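Local atomic coordinates of cytoplasmic Protein STM1381 (Salmonella enterica subsp. enterica serovar Typhimurium, PDB entry 3SOZ), a protein that is of unknown function but probably belongs to the class I glutamine amidotransferase-like proteins. Residues 85-90 with 95-100; 174-179 with 236-241. All coordinates share one frame; numbering follows the deposited sequence.

Interaction 1. Residues 85-90 with 95-100; sequences LLQNRT and DIIPDA
R89 and D95 meet where the chain turns back after helix 88-91, and the bond that fastens them is made by the backbone: D95 N donates to R89 O at 3.1 Å, with an N-H...O angle of 146°. Beside this bond the extended R89 chain crosses the carboxylate obliquely, its CD nearest to it at 3.3 Å from D95 OD2. That oxygen lies at the guanidinium edge, near its plane, although the two flat groups are turned 43° apart. The opposite charges lie near each other but beyond salt-bridge distance, and probably attract only weakly; R89 NH1 stays 4.2 Å from D95 OD2.

T90 links the two arms of this turn through a water. Its hydroxyl lies beside its own backbone N and faces I97, and OG1 of T90 donates to the water oxygen at 2.7 Å. The water passes a hydrogen to D95 O and weakly accepts one from I97 N, so three polar groups share one solvent molecule in a largely buried place. I97 fills the middle of the contact. Its chi1 of 88° sets CG1 between backbone N and carbonyl carbon, which brings I97 CG1 within 3.8 Å of T90 OG1, while the side chain points toward Q87 and packs against the end of that residue.

L85 closes the far end, its CD2 lying 3.7 Å from D99 OD1, the two side chains pointing the same way. T90 and D99 also pack on H223 and Q156 of the second subunit. D99 is the N-cap of helix 100-109, its OD1 accepting from L101 N and Q102 N. The arrangement thus illustrates a capped helix start within the beta-alpha-beta crossover from strand 73-77 to the neighbouring parallel strand 113-117.

Interaction 2. Residues 174-179 with 236-241; sequences SEWPPL and ATFWCN
W176 meets F238 in a T-shaped pair, the edge of the indole's six-membered ring directed at the face of the phenyl ring. The centroids lie 5.4 Å apart and the planes stand at 79°. The touching is done by the outer corner of the indole, where W176 CH2 comes 3.6 Å from F238 CE1 and 3.9 Å from F238 CZ, and CZ sits in the plane of the indole. The backbones remain far apart, the CA atoms of W176 and F238 being 11.2 Å from each other, so the two side chains, an indole and a phenyl ring, span the gap between strand and helix. F238 reaches across because its CG is anti to the backbone N (chi1 161°), and its CE2 then lies over the centre of the W239 ring, 3.5 Å above that plane. The example shows how a helix, here 235-246 near the C terminus, is packed by aromatic rings against a strand of the long mixed sheet of an amidotransferase-like fold.

The polar end of the indole is satisfied apart from this contact, W176 NE1 donating to N162 OD1, while the rings of F173 and W232 also meet the indole. Farther along the strand, P177 lies against W232 and F229, and L179 packs on F229 and pairs through its backbone with C158, on the adjacent antiparallel strand 157-162.

Overall arrangement
Read from the N terminus, the chain first builds parallel strands 5-10, 48-53 and 73-77, then reaches interaction 1. This closes a short loop, with only four residues between its segments, on the way to helix 100-109 and strand 113-117. The second closure comes much later and is far wider: interaction 2 joins strand 175-187 to helix 235-246 across 56 intervening residues, nearly half of them in strands. The two follow in series, neither nesting nor crossing. The centres of interaction 1 and interaction 2 are about 36 Å apart, on opposite sides of the chain's centre. One shapes a local connection in the parallel region; the other ties the antiparallel region to the final helix.

Interaction 1. Residues 85-90 with 95-100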
ATOM      1  N   LEU A  85      -7.752   8.635  14.062  1.00 47.49           N
ATOM      2  CA  LEU A  85      -8.955   8.960  13.308  1.00 47.48           C
ATOM      3  C   LEU A  85     -10.083   7.939  13.429  1.00 48.86           C
ATOM      4  O   LEU A  85     -11.263   8.319  13.420  1.00 50.01           O
ATOM      5  CB  LEU A  85      -8.615   9.133  11.837  1.00 46.97           C
ATOM      6  CG  LEU A  85      -7.668  10.291  11.573  1.00 46.67           C
ATOM      7  CD1 LEU A  85      -7.140  10.251  10.157  1.00 43.60           C
ATOM      8  CD2 LEU A  85      -8.393  11.605  11.861  1.00 44.19           C
ATOM      9  N   LEU A  86      -9.752   6.653  13.543  1.00 49.62           N
ATOM     10  CA  LEU A  86     -10.782   5.605  13.551  1.00 50.38           C
ATOM     11  C   LEU A  86     -10.902   4.920  14.915  1.00 50.57           C
ATOM     12  O   LEU A  86     -10.598   3.722  15.052  1.00 52.11           O
ATOM     13  CB  LEU A  86     -10.526   4.594  12.435  1.00 50.19           C
ATOM     14  CG  LEU A  86     -10.428   5.306  11.081  1.00 52.23           C
ATOM     15  CD1 LEU A  86      -9.919   4.350  10.007  1.00 55.12           C
ATOM     16  CD2 LEU A  86     -11.747   5.894  10.640  1.00 52.63           C
ATOM     17  N   GLN A  87     -11.337   5.682  15.919  1.00 49.98           N
ATOM     18  CA  GLN A  87     -11.510   5.165  17.274  1.00 49.46           C
ATOM     19  C   GLN A  87     -12.703   4.218  17.246  1.00 49.00           C
ATOM     20  O   GLN A  87     -13.456   4.193  16.250  1.00 48.27           O
ATOM     21  CB  GLN A  87     -11.720   6.315  18.250  1.00 49.78           C
ATOM     22  CG  GLN A  87     -10.504   7.218  18.458  1.00 51.37           C
ATOM     23  CD  GLN A  87     -10.843   8.547  19.142  1.00 54.41           C
ATOM     24  OE1 GLN A  87     -10.475   9.602  18.653  1.00 55.57           O
ATOM     25  NE2 GLN A  87     -11.520   8.489  20.285  1.00 55.71           N
ATOM     26  N   ASN A  88     -12.880   3.424  18.296  1.00 48.66           N
ATOM     27  CA  ASN A  88     -13.873   2.359  18.211  1.00 49.75           C
ATOM     28  C   ASN A  88     -15.283   2.888  17.955  1.00 51.10           C
ATOM     29  O   ASN A  88     -16.041   2.315  17.180  1.00 50.96           O
ATOM     30  CB  ASN A  88     -13.870   1.502  19.452  1.00 49.28           C
ATOM     31  CG  ASN A  88     -12.560   0.779  19.694  1.00 50.40           C
ATOM     32  OD1 ASN A  88     -12.370   0.224  20.777  1.00 52.92           O
ATOM     33  ND2 ASN A  88     -11.654   0.759  18.711  1.00 51.24           N
ATOM     34  N   ARG A  89     -15.597   4.027  18.580  1.00 53.29           N
ATOM     35  CA  ARG A  89     -16.896   4.646  18.504  1.00 54.91           C
ATOM     36  C   ARG A  89     -17.171   5.203  17.135  1.00 54.78           C
ATOM     37  O   ARG A  89     -18.310   5.249  16.738  1.00 55.39           O
ATOM     38  CB  ARG A  89     -17.071   5.733  19.575  1.00 56.96           C
ATOM     39  CG  ARG A  89     -17.204   5.209  21.029  1.00 60.74           C
ATOM     40  CD  ARG A  89     -17.994   6.159  21.925  1.00 69.91           C
ATOM     41  NE  ARG A  89     -17.666   5.923  23.341  1.00 78.69           N
ATOM     42  CZ  ARG A  89     -18.508   6.005  24.382  1.00 80.59           C
ATOM     43  NH1 ARG A  89     -19.797   6.308  24.205  1.00 80.70           N
ATOM     44  NH2 ARG A  89     -18.047   5.772  25.616  1.00 80.04           N
ATOM     45  N   THR A  90     -16.150   5.612  16.398  1.00 55.14           N
ATOM     46  CA  THR A  90     -16.352   6.065  15.012  1.00 55.26           C
ATOM     47  C   THR A  90     -16.497   4.888  14.122  1.00 55.42           C
ATOM     48  O   THR A  90     -17.459   4.772  13.378  1.00 55.45           O
ATOM     49  CB  THR A  90     -15.163   6.852  14.469  1.00 55.21           C
ATOM     50  OG1 THR A  90     -14.964   8.037  15.246  1.00 56.96           O
ATOM     51  CG2 THR A  90     -15.394   7.254  13.037  1.00 55.17           C
ATOM     52  N   ASP A  95     -20.913   6.638  15.947  1.00 73.16           N
ATOM     53  CA  ASP A  95     -21.001   7.872  16.715  1.00 72.70           C
ATOM     54  C   ASP A  95     -20.277   8.954  15.942  1.00 72.38           C
ATOM     55  O   ASP A  95     -19.720   8.681  14.895  1.00 72.79           O
ATOM     56  CB  ASP A  95     -20.373   7.696  18.119  1.00 72.65           C
ATOM     57  CG  ASP A  95     -21.179   6.745  19.020  1.00 72.60           C
ATOM     58  OD1 ASP A  95     -22.323   6.408  18.675  1.00 72.17           O
ATOM     59  OD2 ASP A  95     -20.681   6.330  20.088  1.00 74.56           O
ATOM     60  N   ILE A  96     -20.294  10.174  16.454  1.00 71.61           N
ATOM     61  CA  ILE A  96     -19.579  11.276  15.852  1.00 71.08           C
ATOM     62  C   ILE A  96     -18.718  11.876  16.938  1.00 71.57           C
ATOM     63  O   ILE A  96     -19.232  12.384  17.930  1.00 72.46           O
ATOM     64  CB  ILE A  96     -20.559  12.316  15.332  1.00 71.15           C
ATOM     65  CG1 ILE A  96     -21.105  11.849  13.974  1.00 71.53           C
ATOM     66  CG2 ILE A  96     -19.923  13.733  15.305  1.00 69.31           C
ATOM     67  CD1 ILE A  96     -22.111  12.803  13.314  1.00 71.32           C
ATOM     68  N   ILE A  97     -17.408  11.779  16.789  1.00 71.32           N
ATOM     69  CA  ILE A  97     -16.510  12.266  17.826  1.00 71.30           C
ATOM     70  C   ILE A  97     -15.588  13.256  17.128  1.00 70.71           C
ATOM     71  O   ILE A  97     -15.534  13.255  15.902  1.00 71.05           O
ATOM     72  CB  ILE A  97     -15.689  11.117  18.532  1.00 71.89           C
ATOM     73  CG1 ILE A  97     -14.392  10.825  17.780  1.00 73.08           C
ATOM     74  CG2 ILE A  97     -16.494   9.824  18.725  1.00 71.39           C
ATOM     75  CD1 ILE A  97     -13.183  10.806  18.697  1.00 76.43           C
ATOM     76  N   PRO A  98     -14.875  14.118  17.883  1.00 70.11           N
ATOM     77  CA  PRO A  98     -13.990  15.081  17.179  1.00 69.14           C
ATOM     78  C   PRO A  98     -12.647  14.488  16.703  1.00 68.17           C
ATOM     79  O   PRO A  98     -12.084  13.571  17.363  1.00 68.53           O
ATOM     80  CB  PRO A  98     -13.756  16.185  18.230  1.00 69.43           C
ATOM     81  CG  PRO A  98     -14.862  15.969  19.278  1.00 70.30           C
ATOM     82  CD  PRO A  98     -15.023  14.464  19.310  1.00 70.19           C
ATOM     83  N   ASP A  99     -12.151  15.001  15.565  1.00 66.21           N
ATOM     84  CA  ASP A  99     -10.844  14.623  15.005  1.00 63.92           C
ATOM     85  C   ASP A  99      -9.735  14.777  16.036  1.00 62.50           C
ATOM     86  O   ASP A  99      -9.313  15.886  16.308  1.00 63.34           O
ATOM     87  CB  ASP A  99     -10.560  15.480  13.763  1.00 63.95           C
ATOM     88  CG  ASP A  99      -9.167  15.238  13.161  1.00 64.35           C
ATOM     89  OD1 ASP A  99      -8.271  14.704  13.867  1.00 62.73           O
ATOM     90  OD2 ASP A  99      -8.966  15.591  11.969  1.00 62.23           O
ATOM     91  N   ALA A 100      -9.278  13.664  16.608  1.00 61.43           N
ATOM     92  CA  ALA A 100      -8.183  13.597  17.630  1.00 60.26           C
ATOM     93  C   ALA A 100      -6.878  14.272  17.233  1.00 60.02           C
ATOM     94  O   ALA A 100      -6.065  14.639  18.091  1.00 59.93           O
ATOM     95  CB  ALA A 100      -7.893  12.159  17.989  1.00 59.41           C
TER
HETATM   96  O   HOH W   1     -16.809   9.721  14.271  1.00 55.27           O

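Interaction 2. Residues 174-179 with 236-241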
ATOM      1  N   SER A 174      29.349  13.303  19.924  1.00 71.74           N
ATOM      2  CA  SER A 174      29.603  13.619  18.502  1.00 71.34           C
ATOM      3  C   SER A 174      29.398  12.427  17.575  1.00 70.24           C
ATOM      4  O   SER A 174      28.999  12.597  16.410  1.00 69.52           O
ATOM      5  CB  SER A 174      31.008  14.218  18.286  1.00 71.66           C
ATOM      6  OG  SER A 174      32.027  13.251  18.498  1.00 72.12           O
ATOM      7  N   GLU A 175      29.699  11.242  18.111  1.00 69.39           N
ATOM      8  CA  GLU A 175      29.529   9.970  17.409  1.00 68.75           C
ATOM      9  C   GLU A 175      28.282   9.203  17.906  1.00 66.61           C
ATOM     10  O   GLU A 175      28.053   9.026  19.126  1.00 66.34           O
ATOM     11  CB  GLU A 175      30.822   9.143  17.526  1.00 70.06           C
ATOM     12  CG  GLU A 175      30.650   7.595  17.559  1.00 74.71           C
ATOM     13  CD  GLU A 175      31.823   6.826  16.919  1.00 79.60           C
ATOM     14  OE1 GLU A 175      32.381   7.310  15.886  1.00 81.62           O
ATOM     15  OE2 GLU A 175      32.155   5.726  17.443  1.00 80.05           O
ATOM     16  N   TRP A 176      27.467   8.778  16.944  1.00 63.74           N
ATOM     17  CA  TRP A 176      26.211   8.064  17.213  1.00 60.63           C
ATOM     18  C   TRP A 176      26.373   6.542  17.175  1.00 58.24           C
ATOM     19  O   TRP A 176      27.209   6.015  16.424  1.00 57.77           O
ATOM     20  CB  TRP A 176      25.191   8.449  16.159  1.00 60.80           C
ATOM     21  CG  TRP A 176      24.499   9.762  16.388  1.00 60.92           C
ATOM     22  CD1 TRP A 176      24.934  11.007  16.009  1.00 61.24           C
ATOM     23  CD2 TRP A 176      23.213   9.957  16.992  1.00 61.41           C
ATOM     24  NE1 TRP A 176      24.004  11.963  16.349  1.00 61.29           N
ATOM     25  CE2 TRP A 176      22.938  11.348  16.957  1.00 61.08           C
ATOM     26  CE3 TRP A 176      22.252   9.089  17.553  1.00 60.71           C
ATOM     27  CZ2 TRP A 176      21.742  11.891  17.473  1.00 60.58           C
ATOM     28  CZ3 TRP A 176      21.072   9.639  18.084  1.00 58.55           C
ATOM     29  CH2 TRP A 176      20.828  11.020  18.031  1.00 57.93           C
ATOM     30  N   PRO A 177      25.565   5.815  17.973  1.00 56.31           N
ATOM     31  CA  PRO A 177      25.576   4.352  17.783  1.00 54.77           C
ATOM     32  C   PRO A 177      24.804   4.012  16.499  1.00 53.65           C
ATOM     33  O   PRO A 177      24.024   4.856  16.006  1.00 53.32           O
ATOM     34  CB  PRO A 177      24.861   3.818  19.017  1.00 54.50           C
ATOM     35  CG  PRO A 177      24.322   5.066  19.755  1.00 55.35           C
ATOM     36  CD  PRO A 177      24.515   6.252  18.910  1.00 55.49           C
ATOM     37  N   PRO A 178      25.040   2.815  15.922  1.00 52.67           N
ATOM     38  CA  PRO A 178      24.340   2.557  14.662  1.00 52.02           C
ATOM     39  C   PRO A 178      22.834   2.297  14.878  1.00 51.19           C
ATOM     40  O   PRO A 178      22.437   1.713  15.877  1.00 51.05           O
ATOM     41  CB  PRO A 178      25.041   1.305  14.135  1.00 51.31           C
ATOM     42  CG  PRO A 178      25.474   0.604  15.380  1.00 51.57           C
ATOM     43  CD  PRO A 178      25.892   1.671  16.320  1.00 52.12           C
ATOM     44  N   LEU A 179      22.010   2.747  13.944  1.00 50.41           N
ATOM     45  CA  LEU A 179      20.587   2.412  13.947  1.00 48.96           C
ATOM     46  C   LEU A 179      20.362   1.509  12.735  1.00 48.43           C
ATOM     47  O   LEU A 179      21.106   1.635  11.762  1.00 48.42           O
ATOM     48  CB  LEU A 179      19.741   3.690  13.869  1.00 48.17           C
ATOM     49  CG  LEU A 179      19.867   4.663  15.051  1.00 46.82           C
ATOM     50  CD1 LEU A 179      19.390   6.014  14.642  1.00 46.32           C
ATOM     51  CD2 LEU A 179      19.119   4.230  16.286  1.00 45.79           C
ATOM     52  N   ALA A 236      19.522   7.983  27.687  1.00 66.09           N
ATOM     53  CA  ALA A 236      18.516   8.620  28.568  1.00 65.90           C
ATOM     54  C   ALA A 236      18.509  10.169  28.488  1.00 65.84           C
ATOM     55  O   ALA A 236      17.500  10.799  28.163  1.00 65.54           O
ATOM     56  CB  ALA A 236      18.693   8.150  30.002  1.00 65.36           C
ATOM     57  N   THR A 237      19.662  10.764  28.739  1.00 65.82           N
ATOM     58  CA  THR A 237      19.823  12.196  28.636  1.00 66.06           C
ATOM     59  C   THR A 237      19.379  12.697  27.260  1.00 65.79           C
ATOM     60  O   THR A 237      18.836  13.801  27.127  1.00 65.97           O
ATOM     61  CB  THR A 237      21.306  12.584  28.900  1.00 66.47           C
ATOM     62  OG1 THR A 237      21.652  12.201  30.238  1.00 67.21           O
ATOM     63  CG2 THR A 237      21.530  14.086  28.720  1.00 66.07           C
ATOM     64  N   PHE A 238      19.616  11.903  26.230  1.00 64.54           N
ATOM     65  CA  PHE A 238      19.288  12.394  24.923  1.00 63.98           C
ATOM     66  C   PHE A 238      17.789  12.666  24.805  1.00 63.80           C
ATOM     67  O   PHE A 238      17.394  13.648  24.185  1.00 63.34           O
ATOM     68  CB  PHE A 238      19.732  11.432  23.838  1.00 63.81           C
ATOM     69  CG  PHE A 238      19.043  11.652  22.542  1.00 62.77           C
ATOM     70  CD1 PHE A 238      19.478  12.647  21.677  1.00 61.87           C
ATOM     71  CD2 PHE A 238      17.943  10.872  22.185  1.00 61.89           C
ATOM     72  CE1 PHE A 238      18.845  12.863  20.464  1.00 62.34           C
ATOM     73  CE2 PHE A 238      17.290  11.087  20.970  1.00 61.79           C
ATOM     74  CZ  PHE A 238      17.745  12.078  20.102  1.00 61.78           C
ATOM     75  N   TRP A 239      16.964  11.792  25.378  1.00 63.26           N
ATOM     76  CA  TRP A 239      15.516  11.943  25.247  1.00 63.04           C
ATOM     77  C   TRP A 239      15.014  13.019  26.199  1.00 64.11           C
ATOM     78  O   TRP A 239      14.238  13.893  25.809  1.00 64.83           O
ATOM     79  CB  TRP A 239      14.788  10.610  25.453  1.00 62.06           C
ATOM     80  CG  TRP A 239      15.051   9.603  24.351  1.00 59.87           C
ATOM     81  CD1 TRP A 239      15.779   8.450  24.440  1.00 58.37           C
ATOM     82  CD2 TRP A 239      14.588   9.674  22.994  1.00 57.39           C
ATOM     83  NE1 TRP A 239      15.810   7.807  23.228  1.00 56.72           N
ATOM     84  CE2 TRP A 239      15.082   8.535  22.324  1.00 57.30           C
ATOM     85  CE3 TRP A 239      13.804  10.586  22.285  1.00 54.38           C
ATOM     86  CZ2 TRP A 239      14.804   8.283  20.981  1.00 56.69           C
ATOM     87  CZ3 TRP A 239      13.535  10.339  20.951  1.00 55.01           C
ATOM     88  CH2 TRP A 239      14.039   9.200  20.309  1.00 55.56           C
ATOM     89  N   CYS A 240      15.484  12.982  27.440  1.00 64.72           N
ATOM     90  CA  CYS A 240      15.211  14.054  28.359  1.00 65.70           C
ATOM     91  C   CYS A 240      15.490  15.422  27.712  1.00 66.09           C
ATOM     92  O   CYS A 240      14.623  16.298  27.725  1.00 66.38           O
ATOM     93  CB  CYS A 240      15.988  13.844  29.649  1.00 65.81           C
ATOM     94  SG  CYS A 240      15.335  12.430  30.647  1.00 69.63           S
ATOM     95  N   ASN A 241      16.653  15.601  27.101  1.00 66.17           N
ATOM     96  CA  ASN A 241      16.925  16.858  26.423  1.00 67.24           C
ATOM     97  C   ASN A 241      15.936  17.159  25.322  1.00 68.48           C
ATOM     98  O   ASN A 241      15.604  18.322  25.109  1.00 69.69           O
ATOM     99  CB  ASN A 241      18.306  16.875  25.788  1.00 67.37           C
ATOM    100  CG  ASN A 241      19.415  17.317  26.749  1.00 67.93           C
ATOM    101  OD1 ASN A 241      19.492  16.900  27.901  1.00 64.12           O
ATOM    102  ND2 ASN A 241      20.319  18.142  26.230  1.00 71.50           N
TER